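Local coordinates for heat shock protein, putative (Plasmodium falciparum, PDB 1Y6Z), which probably acts as an ATP-dependent, Hsp90-family folding chaperone that binds unfolded proteins, with this chain supplying its middle domain, at residues 5-10 against 100-105; 37-42 against 47-52; 58-61 against 66-69; 131-136 against 169-174. All blocks are in the same frame, centred on the assembly; numbering follows the deposited sequence.

Contact 1 of 4, residues 5-10 against 100-105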
loop_
_atom_site.group_PDB
_atom_site.type_symbol
_atom_site.label_atom_id
_atom_site.label_comp_id
_atom_site.label_asym_id
_atom_site.label_seq_id
_atom_site.Cartn_x
_atom_site.Cartn_y
_atom_site.Cartn_z
ATOM N N PRO B 5 21.856 22.035 -1.928
ATOM C CA PRO B 5 21.174 21.538 -0.742
ATOM C C PRO B 5 21.034 20.011 -0.767
ATOM O O PRO B 5 20.927 19.424 -1.855
ATOM C CB PRO B 5 19.807 22.201 -0.838
ATOM C CG PRO B 5 19.547 22.324 -2.289
ATOM C CD PRO B 5 20.910 22.702 -2.853
ATOM N N ILE B 6 20.987 19.407 0.417
ATOM C CA ILE B 6 20.932 17.943 0.577
ATOM C C ILE B 6 19.875 17.281 -0.335
ATOM O O ILE B 6 20.178 16.281 -0.968
ATOM C CB ILE B 6 20.753 17.519 2.060
ATOM C CG1 ILE B 6 20.799 15.989 2.224
ATOM C CG2 ILE B 6 19.438 18.044 2.602
ATOM C CD1 ILE B 6 21.053 15.510 3.677
ATOM N N TRP B 7 18.679 17.875 -0.429
ATOM C CA TRP B 7 17.545 17.301 -1.182
ATOM C C TRP B 7 17.696 17.226 -2.684
ATOM O O TRP B 7 16.817 16.659 -3.361
ATOM C CB TRP B 7 16.233 18.011 -0.857
ATOM C CG TRP B 7 16.189 19.496 -1.224
ATOM C CD1 TRP B 7 15.832 20.051 -2.432
ATOM C CD2 TRP B 7 16.427 20.592 -0.338
ATOM N NE1 TRP B 7 15.886 21.418 -2.361
ATOM C CE2 TRP B 7 16.229 21.783 -1.083
ATOM C CE3 TRP B 7 16.806 20.691 1.006
ATOM C CZ2 TRP B 7 16.393 23.041 -0.524
ATOM C CZ3 TRP B 7 16.966 21.951 1.570
ATOM C CH2 TRP B 7 16.761 23.105 0.805
ATOM N N LYS B 8 18.805 17.795 -3.171
ATOM C CA LYS B 8 19.174 17.835 -4.579
ATOM C C LYS B 8 20.356 16.917 -4.888
ATOM O O LYS B 8 20.558 16.525 -6.042
ATOM C CB LYS B 8 19.503 19.269 -4.983
ATOM C CG LYS B 8 18.577 19.796 -6.060
ATOM C CD LYS B 8 17.234 20.243 -5.520
ATOM C CE LYS B 8 16.381 20.754 -6.651
ATOM N NZ LYS B 8 17.209 21.698 -7.480
ATOM N N GLN B 9 21.143 16.613 -3.853
ATOM C CA GLN B 9 22.129 15.558 -3.893
ATOM C C GLN B 9 21.443 14.176 -4.063
ATOM O O GLN B 9 20.298 13.969 -3.646
ATOM C CB GLN B 9 22.969 15.596 -2.610
ATOM C CG GLN B 9 23.460 17.010 -2.216
ATOM C CD GLN B 9 24.511 16.995 -1.103
ATOM O OE1 GLN B 9 25.484 16.254 -1.167
ATOM N NE2 GLN B 9 24.311 17.826 -0.077
ATOM N N ASP B 10 22.134 13.231 -4.682
ATOM C CA ASP B 10 21.566 11.877 -4.832
ATOM C C ASP B 10 21.675 11.153 -3.496
ATOM O O ASP B 10 22.724 11.139 -2.886
ATOM C CB ASP B 10 22.321 11.098 -5.891
ATOM C CG ASP B 10 23.763 10.863 -5.499
ATOM O OD1 ASP B 10 24.318 11.744 -4.776
ATOM O OD2 ASP B 10 24.334 9.802 -5.894
ATOM N N ILE B 100 10.917 18.833 4.067
ATOM C CA ILE B 100 11.074 19.862 3.085
ATOM C C ILE B 100 10.409 19.408 1.803
ATOM O O ILE B 100 10.368 18.215 1.492
ATOM C CB ILE B 100 12.588 20.291 2.885
ATOM C CG1 ILE B 100 13.360 19.284 2.039
ATOM C CG2 ILE B 100 13.331 20.574 4.289
ATOM C CD1 ILE B 100 13.255 19.525 0.484
ATOM N N VAL B 101 9.917 20.370 1.038
ATOM C CA VAL B 101 9.548 20.121 -0.357
ATOM C C VAL B 101 10.242 21.203 -1.203
ATOM O O VAL B 101 10.133 22.392 -0.879
ATOM C CB VAL B 101 8.027 20.263 -0.574
ATOM C CG1 VAL B 101 7.688 20.044 -2.093
ATOM C CG2 VAL B 101 7.249 19.303 0.291
ATOM N N ASP B 102 10.969 20.802 -2.238
ATOM C CA ASP B 102 11.484 21.795 -3.197
ATOM C C ASP B 102 10.880 21.541 -4.554
ATOM O O ASP B 102 11.188 20.530 -5.185
ATOM C CB ASP B 102 12.988 21.720 -3.297
ATOM C CG ASP B 102 13.594 22.874 -4.116
ATOM O OD1 ASP B 102 14.824 22.957 -4.155
ATOM O OD2 ASP B 102 12.863 23.698 -4.683
ATOM N N SER B 103 10.034 22.481 -4.970
ATOM C CA SER B 103 9.288 22.451 -6.221
ATOM C C SER B 103 9.977 23.252 -7.333
ATOM O O SER B 103 10.574 24.297 -7.087
ATOM C CB SER B 103 7.893 23.033 -5.985
ATOM O OG SER B 103 6.990 22.596 -6.984
ATOM N N GLU B 104 9.879 22.753 -8.564
ATOM C CA GLU B 104 10.336 23.505 -9.745
ATOM C C GLU B 104 9.378 24.649 -10.137
ATOM O O GLU B 104 9.780 25.625 -10.786
ATOM C CB GLU B 104 10.515 22.547 -10.934
ATOM C CG GLU B 104 11.425 23.073 -12.043
ATOM C CD GLU B 104 12.871 23.193 -11.591
ATOM O OE1 GLU B 104 13.340 24.348 -11.451
ATOM O OE2 GLU B 104 13.529 22.139 -11.369
ATOM N N ASN B 105 8.118 24.525 -9.726
ATOM C CA ASN B 105 7.024 25.354 -10.222
ATOM C C ASN B 105 6.341 26.120 -9.098
ATOM O O ASN B 105 6.984 26.913 -8.410
ATOM C CB ASN B 105 6.002 24.483 -10.968
ATOM C CG ASN B 105 6.542 23.945 -12.311
ATOM O OD1 ASN B 105 7.687 24.226 -12.698
ATOM N ND2 ASN B 105 5.716 23.168 -13.018
#

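Contact 2 of 4, residues 37-42 against 47-52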
loop_
_atom_site.group_PDB
_atom_site.type_symbol
_atom_site.label_atom_id
_atom_site.label_comp_id
_atom_site.label_asym_id
_atom_site.label_seq_id
_atom_site.Cartn_x
_atom_site.Cartn_y
_atom_site.Cartn_z
ATOM N N VAL B 37 12.414 9.581 4.801
ATOM C CA VAL B 37 12.481 9.142 3.398
ATOM C C VAL B 37 12.791 10.375 2.532
ATOM O O VAL B 37 12.247 11.459 2.783
ATOM C CB VAL B 37 11.149 8.421 2.954
ATOM C CG1 VAL B 37 9.969 9.255 3.232
ATOM C CG2 VAL B 37 11.230 7.979 1.482
ATOM N N HIS B 38 13.661 10.168 1.549
ATOM C CA HIS B 38 14.065 11.216 0.613
ATOM C C HIS B 38 13.542 10.707 -0.744
ATOM O O HIS B 38 13.903 9.611 -1.160
ATOM C CB HIS B 38 15.575 11.317 0.631
ATOM C CG HIS B 38 16.142 12.308 -0.353
ATOM N ND1 HIS B 38 17.491 12.416 -0.587
ATOM C CD2 HIS B 38 15.553 13.248 -1.128
ATOM C CE1 HIS B 38 17.711 13.363 -1.486
ATOM N NE2 HIS B 38 16.556 13.894 -1.814
ATOM N N PHE B 39 12.648 11.476 -1.362
ATOM C CA PHE B 39 12.191 11.103 -2.685
ATOM C C PHE B 39 12.198 12.266 -3.641
ATOM O O PHE B 39 12.183 13.440 -3.256
ATOM C CB PHE B 39 10.827 10.400 -2.593
ATOM C CG PHE B 39 9.721 11.240 -2.080
ATOM C CD1 PHE B 39 8.744 11.741 -2.960
ATOM C CD2 PHE B 39 9.598 11.518 -0.712
ATOM C CE1 PHE B 39 7.688 12.493 -2.510
ATOM C CE2 PHE B 39 8.527 12.297 -0.244
ATOM C CZ PHE B 39 7.557 12.776 -1.142
ATOM N N ASN B 40 12.199 11.923 -4.918
ATOM C CA ASN B 40 12.243 12.925 -5.979
ATOM C C ASN B 40 11.216 12.500 -6.993
ATOM O O ASN B 40 11.116 11.300 -7.301
ATOM C CB ASN B 40 13.626 12.944 -6.607
ATOM C CG ASN B 40 14.726 13.319 -5.609
ATOM O OD1 ASN B 40 14.681 14.375 -4.961
ATOM N ND2 ASN B 40 15.727 12.437 -5.484
ATOM N N VAL B 41 10.408 13.454 -7.431
ATOM C CA VAL B 41 9.473 13.198 -8.506
ATOM C C VAL B 41 9.890 13.992 -9.745
ATOM O O VAL B 41 10.183 15.174 -9.645
ATOM C CB VAL B 41 8.050 13.536 -8.082
ATOM C CG1 VAL B 41 7.091 13.155 -9.181
ATOM C CG2 VAL B 41 7.707 12.768 -6.812
ATOM N N GLU B 42 9.928 13.321 -10.901
ATOM C CA GLU B 42 10.437 13.918 -12.157
ATOM C C GLU B 42 9.333 13.942 -13.235
ATOM O O GLU B 42 8.754 12.915 -13.525
ATOM C CB GLU B 42 11.649 13.124 -12.653
ATOM C CG GLU B 42 12.588 12.608 -11.528
ATOM C CD GLU B 42 12.148 11.279 -10.863
ATOM O OE1 GLU B 42 12.965 10.697 -10.112
ATOM O OE2 GLU B 42 10.996 10.814 -11.072
ATOM N N PHE B 47 9.499 17.744 -8.185
ATOM C CA PHE B 47 9.822 18.198 -6.821
ATOM C C PHE B 47 10.700 17.151 -6.108
ATOM O O PHE B 47 10.757 15.973 -6.526
ATOM C CB PHE B 47 8.555 18.583 -6.025
ATOM C CG PHE B 47 7.701 17.406 -5.592
ATOM C CD1 PHE B 47 7.996 16.705 -4.413
ATOM C CD2 PHE B 47 6.622 16.991 -6.355
ATOM C CE1 PHE B 47 7.221 15.614 -4.019
ATOM C CE2 PHE B 47 5.835 15.877 -5.971
ATOM C CZ PHE B 47 6.126 15.211 -4.788
ATOM N N ASN B 48 11.405 17.621 -5.086
ATOM C CA ASN B 48 12.197 16.792 -4.178
ATOM C C ASN B 48 11.568 16.860 -2.797
ATOM O O ASN B 48 10.991 17.867 -2.444
ATOM C CB ASN B 48 13.596 17.365 -4.053
ATOM C CG ASN B 48 14.246 17.614 -5.378
ATOM O OD1 ASN B 48 14.703 16.677 -6.048
ATOM N ND2 ASN B 48 14.347 18.895 -5.756
ATOM N N SER B 49 11.667 15.797 -1.997
ATOM C CA SER B 49 11.144 15.911 -0.652
ATOM C C SER B 49 11.981 15.063 0.273
ATOM O O SER B 49 12.517 14.051 -0.135
ATOM C CB SER B 49 9.666 15.534 -0.541
ATOM O OG SER B 49 9.087 15.862 0.736
ATOM N N ILE B 50 12.175 15.553 1.484
ATOM C CA ILE B 50 12.721 14.669 2.536
ATOM C C ILE B 50 11.730 14.845 3.666
ATOM O O ILE B 50 11.449 15.993 4.036
ATOM C CB ILE B 50 14.146 15.058 3.042
ATOM C CG1 ILE B 50 15.134 15.262 1.891
ATOM C CG2 ILE B 50 14.627 13.960 4.063
ATOM C CD1 ILE B 50 16.538 15.713 2.320
ATOM N N LEU B 51 11.209 13.739 4.216
ATOM C CA LEU B 51 10.183 13.803 5.206
ATOM C C LEU B 51 10.743 13.017 6.398
ATOM O O LEU B 51 11.342 12.013 6.193
ATOM C CB LEU B 51 8.953 13.061 4.682
ATOM C CG LEU B 51 8.175 13.712 3.497
ATOM C CD1 LEU B 51 6.931 12.733 3.244
ATOM C CD2 LEU B 51 7.709 15.069 3.904
ATOM N N TYR B 52 10.579 13.538 7.609
ATOM C CA TYR B 52 11.112 12.957 8.840
ATOM C C TYR B 52 9.946 12.745 9.818
ATOM O O TYR B 52 9.078 13.587 9.960
ATOM C CB TYR B 52 12.040 13.947 9.511
ATOM C CG TYR B 52 13.353 14.197 8.752
ATOM C CD1 TYR B 52 13.448 15.214 7.814
ATOM C CD2 TYR B 52 14.472 13.404 9.016
ATOM C CE1 TYR B 52 14.665 15.478 7.123
ATOM C CE2 TYR B 52 15.654 13.633 8.336
ATOM C CZ TYR B 52 15.750 14.669 7.395
ATOM O OH TYR B 52 16.979 14.923 6.773
#

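Contact 3 of 4, residues 58-61 against 66-69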
loop_
_atom_site.group_PDB
_atom_site.type_symbol
_atom_site.label_atom_id
_atom_site.label_comp_id
_atom_site.label_asym_id
_atom_site.label_seq_id
_atom_site.Cartn_x
_atom_site.Cartn_y
_atom_site.Cartn_z
ATOM N N PRO B 58 7.111 17.450 18.564
ATOM C CA PRO B 58 7.634 18.799 18.356
ATOM C C PRO B 58 7.082 19.765 19.416
ATOM O O PRO B 58 5.995 19.546 19.933
ATOM C CB PRO B 58 7.098 19.183 16.967
ATOM C CG PRO B 58 6.970 17.862 16.235
ATOM C CD PRO B 58 6.531 16.889 17.311
ATOM N N TRP B 59 7.837 20.808 19.734
ATOM C CA TRP B 59 7.415 21.721 20.809
ATOM C C TRP B 59 6.152 22.482 20.387
ATOM O O TRP B 59 5.253 22.727 21.209
ATOM C CB TRP B 59 8.591 22.665 21.235
ATOM C CG TRP B 59 9.694 21.842 21.920
ATOM C CD1 TRP B 59 10.887 21.450 21.398
ATOM C CD2 TRP B 59 9.572 21.176 23.178
ATOM N NE1 TRP B 59 11.551 20.625 22.303
ATOM C CE2 TRP B 59 10.747 20.449 23.396
ATOM C CE3 TRP B 59 8.567 21.144 24.155
ATOM C CZ2 TRP B 59 10.941 19.671 24.552
ATOM C CZ3 TRP B 59 8.764 20.400 25.317
ATOM C CH2 TRP B 59 9.963 19.696 25.522
ATOM N N GLU B 60 6.047 22.833 19.109
ATOM C CA GLU B 60 4.792 23.385 18.562
ATOM C C GLU B 60 3.545 22.528 18.881
ATOM O O GLU B 60 2.431 23.040 18.854
ATOM C CB GLU B 60 4.850 23.522 17.032
ATOM C CG GLU B 60 5.940 24.394 16.491
ATOM C CD GLU B 60 7.223 23.609 16.210
ATOM O OE1 GLU B 60 7.242 22.406 16.498
ATOM O OE2 GLU B 60 8.219 24.192 15.726
ATOM N N LEU B 61 3.735 21.248 19.214
ATOM C CA LEU B 61 2.615 20.363 19.439
ATOM C C LEU B 61 2.547 19.870 20.865
ATOM O O LEU B 61 1.838 18.915 21.173
ATOM C CB LEU B 61 2.705 19.142 18.485
ATOM C CG LEU B 61 2.762 19.498 16.991
ATOM C CD1 LEU B 61 2.921 18.179 16.180
ATOM C CD2 LEU B 61 1.441 20.207 16.688
ATOM N N PHE B 66 -2.957 20.204 18.145
ATOM C CA PHE B 66 -2.752 20.849 16.864
ATOM C C PHE B 66 -2.269 22.269 17.057
ATOM O O PHE B 66 -2.656 22.923 18.038
ATOM C CB PHE B 66 -4.003 20.727 15.974
ATOM C CG PHE B 66 -4.383 19.282 15.678
ATOM C CD1 PHE B 66 -3.696 18.552 14.698
ATOM C CD2 PHE B 66 -5.406 18.656 16.385
ATOM C CE1 PHE B 66 -4.029 17.195 14.438
ATOM C CE2 PHE B 66 -5.766 17.318 16.109
ATOM C CZ PHE B 66 -5.055 16.586 15.146
ATOM N N ASP B 67 -1.336 22.670 16.187
ATOM C CA ASP B 67 -0.753 24.024 16.108
ATOM C C ASP B 67 -1.552 24.735 15.043
ATOM O O ASP B 67 -1.634 24.267 13.906
ATOM C CB ASP B 67 0.729 23.951 15.688
ATOM C CG ASP B 67 1.399 25.345 15.474
ATOM O OD1 ASP B 67 2.302 25.444 14.601
ATOM O OD2 ASP B 67 1.060 26.321 16.192
ATOM N N GLU B 68 -2.142 25.872 15.414
ATOM C CA GLU B 68 -3.025 26.613 14.508
ATOM C C GLU B 68 -2.265 27.127 13.286
ATOM O O GLU B 68 -2.862 27.469 12.253
ATOM C CB GLU B 68 -3.693 27.765 15.250
ATOM C CG GLU B 68 -2.799 28.983 15.421
ATOM C CD GLU B 68 -3.340 29.994 16.407
ATOM O OE1 GLU B 68 -4.545 29.905 16.758
ATOM O OE2 GLU B 68 -2.551 30.888 16.818
ATOM N N GLU B 69 -0.941 27.141 13.414
ATOM C CA GLU B 69 -0.064 27.711 12.415
ATOM C C GLU B 69 0.365 26.670 11.402
ATOM O O GLU B 69 0.761 27.013 10.275
ATOM C CB GLU B 69 1.158 28.291 13.097
ATOM C CG GLU B 69 0.827 29.322 14.171
ATOM C CD GLU B 69 2.065 29.928 14.793
ATOM O OE1 GLU B 69 3.027 30.205 14.039
ATOM O OE2 GLU B 69 2.076 30.124 16.030
#

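Contact 4 of 4, residues 131-136 against 169-174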
loop_
_atom_site.group_PDB
_atom_site.type_symbol
_atom_site.label_atom_id
_atom_site.label_comp_id
_atom_site.label_asym_id
_atom_site.label_seq_id
_atom_site.Cartn_x
_atom_site.Cartn_y
_atom_site.Cartn_z
ATOM N N LYS B 131 3.819 8.636 0.765
ATOM C CA LYS B 131 5.189 8.331 1.200
ATOM C C LYS B 131 5.199 8.228 2.733
ATOM O O LYS B 131 5.945 7.421 3.286
ATOM C CB LYS B 131 6.204 9.405 0.740
ATOM C CG LYS B 131 6.544 9.299 -0.739
ATOM C CD LYS B 131 7.497 8.188 -0.996
ATOM C CE LYS B 131 7.816 8.137 -2.493
ATOM N NZ LYS B 131 8.529 6.894 -2.830
ATOM N N SER B 132 4.380 9.053 3.391
ATOM C CA SER B 132 4.338 9.078 4.878
ATOM C C SER B 132 3.742 7.759 5.398
ATOM O O SER B 132 4.260 7.184 6.306
ATOM C CB SER B 132 3.457 10.247 5.367
ATOM O OG SER B 132 4.055 11.470 5.008
ATOM N N ILE B 133 2.643 7.288 4.793
ATOM C CA ILE B 133 2.089 5.982 5.175
ATOM C C ILE B 133 3.057 4.794 4.947
ATOM O O ILE B 133 3.221 3.959 5.831
ATOM C CB ILE B 133 0.678 5.759 4.531
ATOM C CG1 ILE B 133 -0.276 6.855 5.029
ATOM C CG2 ILE B 133 0.175 4.308 4.810
ATOM C CD1 ILE B 133 -1.696 6.970 4.335
ATOM N N SER B 134 3.746 4.766 3.801
ATOM C CA SER B 134 4.671 3.715 3.471
ATOM C C SER B 134 5.879 3.724 4.431
ATOM O O SER B 134 6.329 2.649 4.878
ATOM C CB SER B 134 5.037 3.774 1.953
ATOM O OG SER B 134 6.133 2.914 1.654
ATOM N N MET B 135 6.355 4.938 4.794
ATOM C CA MET B 135 7.398 5.129 5.801
ATOM C C MET B 135 6.968 4.480 7.143
ATOM O O MET B 135 7.762 3.761 7.739
ATOM C CB MET B 135 7.748 6.636 6.007
ATOM C CG MET B 135 8.758 6.941 7.187
ATOM S SD MET B 135 9.520 8.614 7.147
ATOM C CE MET B 135 8.029 9.518 6.846
ATOM N N MET B 136 5.760 4.793 7.627
ATOM C CA MET B 136 5.221 4.197 8.888
ATOM C C MET B 136 5.104 2.708 8.736
ATOM O O MET B 136 5.527 1.931 9.611
ATOM C CB MET B 136 3.831 4.776 9.255
ATOM C CG MET B 136 3.822 6.244 9.743
ATOM S SD MET B 136 2.195 6.981 10.035
ATOM C CE MET B 136 1.566 6.989 8.393
ATOM N N GLN B 169 -8.291 5.913 5.351
ATOM C CA GLN B 169 -8.774 5.405 6.609
ATOM C C GLN B 169 -8.326 3.946 6.855
ATOM O O GLN B 169 -7.806 3.649 7.909
ATOM C CB GLN B 169 -10.315 5.575 6.627
ATOM C CG GLN B 169 -11.054 4.367 6.031
ATOM C CD GLN B 169 -11.729 3.501 7.088
ATOM O OE1 GLN B 169 -11.937 3.949 8.226
ATOM N NE2 GLN B 169 -12.101 2.267 6.711
ATOM N N GLU B 170 -8.448 3.042 5.875
ATOM C CA GLU B 170 -8.124 1.619 6.155
ATOM C C GLU B 170 -6.651 1.375 6.393
ATOM O O GLU B 170 -6.254 0.623 7.311
ATOM C CB GLU B 170 -8.600 0.711 4.996
ATOM C CG GLU B 170 -8.298 -0.798 5.219
ATOM C CD GLU B 170 -8.746 -1.701 4.050
ATOM O OE1 GLU B 170 -9.902 -1.525 3.601
ATOM O OE2 GLU B 170 -7.944 -2.584 3.635
ATOM N N GLU B 171 -5.810 2.017 5.573
ATOM C CA GLU B 171 -4.375 1.872 5.748
ATOM C C GLU B 171 -3.912 2.413 7.110
ATOM O O GLU B 171 -3.062 1.799 7.798
ATOM C CB GLU B 171 -3.635 2.603 4.631
ATOM C CG GLU B 171 -3.554 1.828 3.353
ATOM C CD GLU B 171 -2.331 2.281 2.581
ATOM O OE1 GLU B 171 -2.455 3.370 1.980
ATOM O OE2 GLU B 171 -1.252 1.599 2.651
ATOM N N ILE B 172 -4.493 3.527 7.507
ATOM C CA ILE B 172 -4.094 4.119 8.800
ATOM C C ILE B 172 -4.582 3.204 9.927
ATOM O O ILE B 172 -3.879 3.022 10.913
ATOM C CB ILE B 172 -4.627 5.532 8.977
ATOM C CG1 ILE B 172 -4.262 6.428 7.763
ATOM C CG2 ILE B 172 -4.116 6.136 10.342
ATOM C CD1 ILE B 172 -4.846 7.872 7.871
ATOM N N ALA B 173 -5.817 2.721 9.790
ATOM C CA ALA B 173 -6.477 1.818 10.753
ATOM C C ALA B 173 -5.638 0.562 11.009
ATOM O O ALA B 173 -5.570 0.063 12.147
ATOM C CB ALA B 173 -7.897 1.445 10.223
ATOM N N SER B 174 -4.971 0.078 9.965
ATOM C CA SER B 174 -4.110 -1.093 10.060
ATOM C C SER B 174 -2.879 -0.893 10.961
ATOM O O SER B 174 -2.219 -1.883 11.354
ATOM C CB SER B 174 -3.710 -1.567 8.641
ATOM O OG SER B 174 -2.721 -0.776 8.060
#

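Contact 1 of 4, residues 5-10 against 100-105
Trp7 lays its indole across Ile100 and Asp102, so that a short 3-10 turn ahead of helix 16-27 is packed onto strand 98-103 of the mixed five-stranded sheet in this Hsp90 middle domain. Ile100 and Asp102 are alternate residues of the strand and present their side chains to the turn, whereas Val101 and Ser103 point to the other face, where helix 121-141 packs.

The polar part is a single hydrogen bond. Trp7 NE1 donates to Asp102 OD1 at 2.6 Å, with an N-H...O angle of 158°. The oxygen lies close to the indole plane and accepts through its anti lone pair, while the carboxylate stands steeply to the ring. Asp102 reaches this edge because its CG is anti to the backbone N (chi1 -171°). The other oxygen, OD2, is bonded to the backbone N of Arg79, and the two bonds together fix the rotation of the carboxylate in a buried setting.

The apolar part is a CH-pi contact. Ile100 CD1 sits over one indole face, 3.6 Å from the centroid of the five-membered ring, and Pro5 CB covers the opposite face. Tyr76 also meets the indole.

Charge adds a looser element. Lys8 crosses Asp102 roughly at right angles without forming a salt bridge: its NZ stays 4.3 Å from Asp102 OD1, while its CE methylene comes to 3.7 Å from the same oxygen.

Contact 2 of 4, residues 37-42 against 47-52
Strands 37-41 and 47-52 run antiparallel at 165°, their axes 4.7 Å apart at closest, and form a beta hairpin in which Val37-Leu51, Phe39-Ser49 and Val41-Phe47 are the hydrogen-bonded pairs. Each of these pairs is joined by two backbone bonds, for example Leu51 N to Val37 O at 2.9 Å and Val41 N to Phe47 O at 2.7 Å. The CA atoms of the non-hydrogen-bonded residues make CA-H...O contacts to carbonyls of the adjacent hydrogen-bonded pairs, such as Ile50 CA to Val37 O.

Phe39, Val41, Phe47, Ser49 and Leu51 share one face with Val37. The Phe39 side chain takes the crowded position between its backbone N and carbonyl carbon (chi1 64°), which swings the ring over the neighbouring strand. There Ser49 CB lies over the ring face, 3.4 Å from Phe39 CE2, and Leu51 CD1 meets the ring edge. Phe47 does the same in the other direction: Val41 CG2 rests over its face, 3.5 Å from Phe47 CZ. The two phenyl rings meet obliquely, Phe39 CE1 to Phe47 CE1 at 3.5 Å.

On the other face Ile50 CG1 lies over the imidazole of His38, 3.7 Å from His38 CD2. That imidazole is held at both nitrogens, ND1 by the hydroxyl of Tyr19 and NE2 by the carbonyl of Trp7.

Strand 47-53 continues the sheet into strand 98-103, and strand 35-41 is its outermost strand in this chain. Helix 121-141 covers the phenylalanine face, while helix 16-27 and the N-terminal turn cover the face of His38 and Ile50.

Contact 3 of 4, residues 58-61 against 66-69
Leu61 and Asp67 meet across a bend in the long loop that leads from strand 47-53 to strand 73-77 of the five-stranded sheet. A 3-10 turn at 59-60 brings the first arm round, closed by the backbone bond from Leu61 N to Pro58 O at 2.9 Å, and the 66-69 arm passes close by at a steep angle, with no hydrogen bond between the two.

Two conformations carry the contact. Leu61 holds CG beside its own backbone N (chi1 -57°) and extends CD1 away from CA. The other branch, CD2, therefore splays off toward the 66-69 arm, where it comes to 3.7 Å from Asp67 N and 3.9 Å from Asp67 CB. Its stem crosses the Asp67 side chain at about a right angle, and the same methyl passes Phe66 CA at a looser 4.2 Å.

Asp67 answers with CG anti to its backbone N (chi1 176°), carrying the carboxylate toward Glu60. Its CB packs against Glu60 O at 3.7 Å. Glu60 begins toward Asp67 and then bends sharply at chi2 (90°), so its carboxylate turns back and away; OE1 makes a salt bridge with Arg98. The two acids consequently stay apart, Glu60 OE1 to Asp67 OD1 being 6.1 Å.

Beyond the loop, Leu61 also lies on Tyr157 of helix 145-164. Phe66 points away from the first arm, to Ile160 of that helix and into a cation-pi contact with Arg92. Between the acids themselves the approach is by a carbon: Asp67 OD1 lies 4.0 Å from Glu60 CB.

Contact 4 of 4, residues 131-136 against 169-174
Helix packing in the central helical part of this Hsp90 middle domain brings Ile133, on the long helix 121-141, against Glu171 and Ile172 of the short helix 169-173. The contact is small, with a single isoleucine reaching over to two consecutive residues and no hydrogen bond across.

Ile133 uses its two branches separately. CG2 is anti to the backbone N and meets Glu171, lying over the flat face of the carboxylate: it is 3.7 Å from Glu171 OE2, 3.9 Å from Glu171 CD and 4.0 Å from Glu171 OE1. The longer branch runs beside the backbone N (chi1 -61°) and ends in CD1, which touches Ile172 CG1 at 4.3 Å. One methyl thus faces a charged group and the other an aliphatic chain.

The backbone already points Glu171 CB toward Ile133, and the chain, extended beyond CG, carries the carboxylate on to lie against CG2. Glu171 remains partly exposed, while Ile133 and Ile172 are buried.

Around this pair, Ile172 also packs on Leu158 and Val162 of helix 145-164, and Trp93 touches both Ile172 and Met136. Lys131, two residues before Ile133, makes a salt bridge through NZ with Glu141 of the second subunit, so helix 121-141 also contacts the second chain of the assembly.

The short helix is tied locally at the residue that contacts Ile133: Ser174 OG donates to Glu171 O at 2.6 Å, approaching at a C=O...donor angle of 129°.

Contacts 1 and 2 share the mixed five-stranded sheet: their centres are 7 Å apart, strands 98-103 and 47-53 are neighbours, and hydrogen bonds such as Ser49 OG to Ile100 O join them. Along the chain, contacts 2 and 3 both fall between the two halves of contact 1, and contact 4 follows. Its helix 121-141 lies on the sheet face of Phe39 and Leu51, so contacts 2 and 4 touch although their centres are about 17 Å apart. Contact 3 stands alone, its centre 22 to 25 Å from the others. Contact 4 carries the packing from the sheet region to the helices that precede the parallel sheet of 204-208.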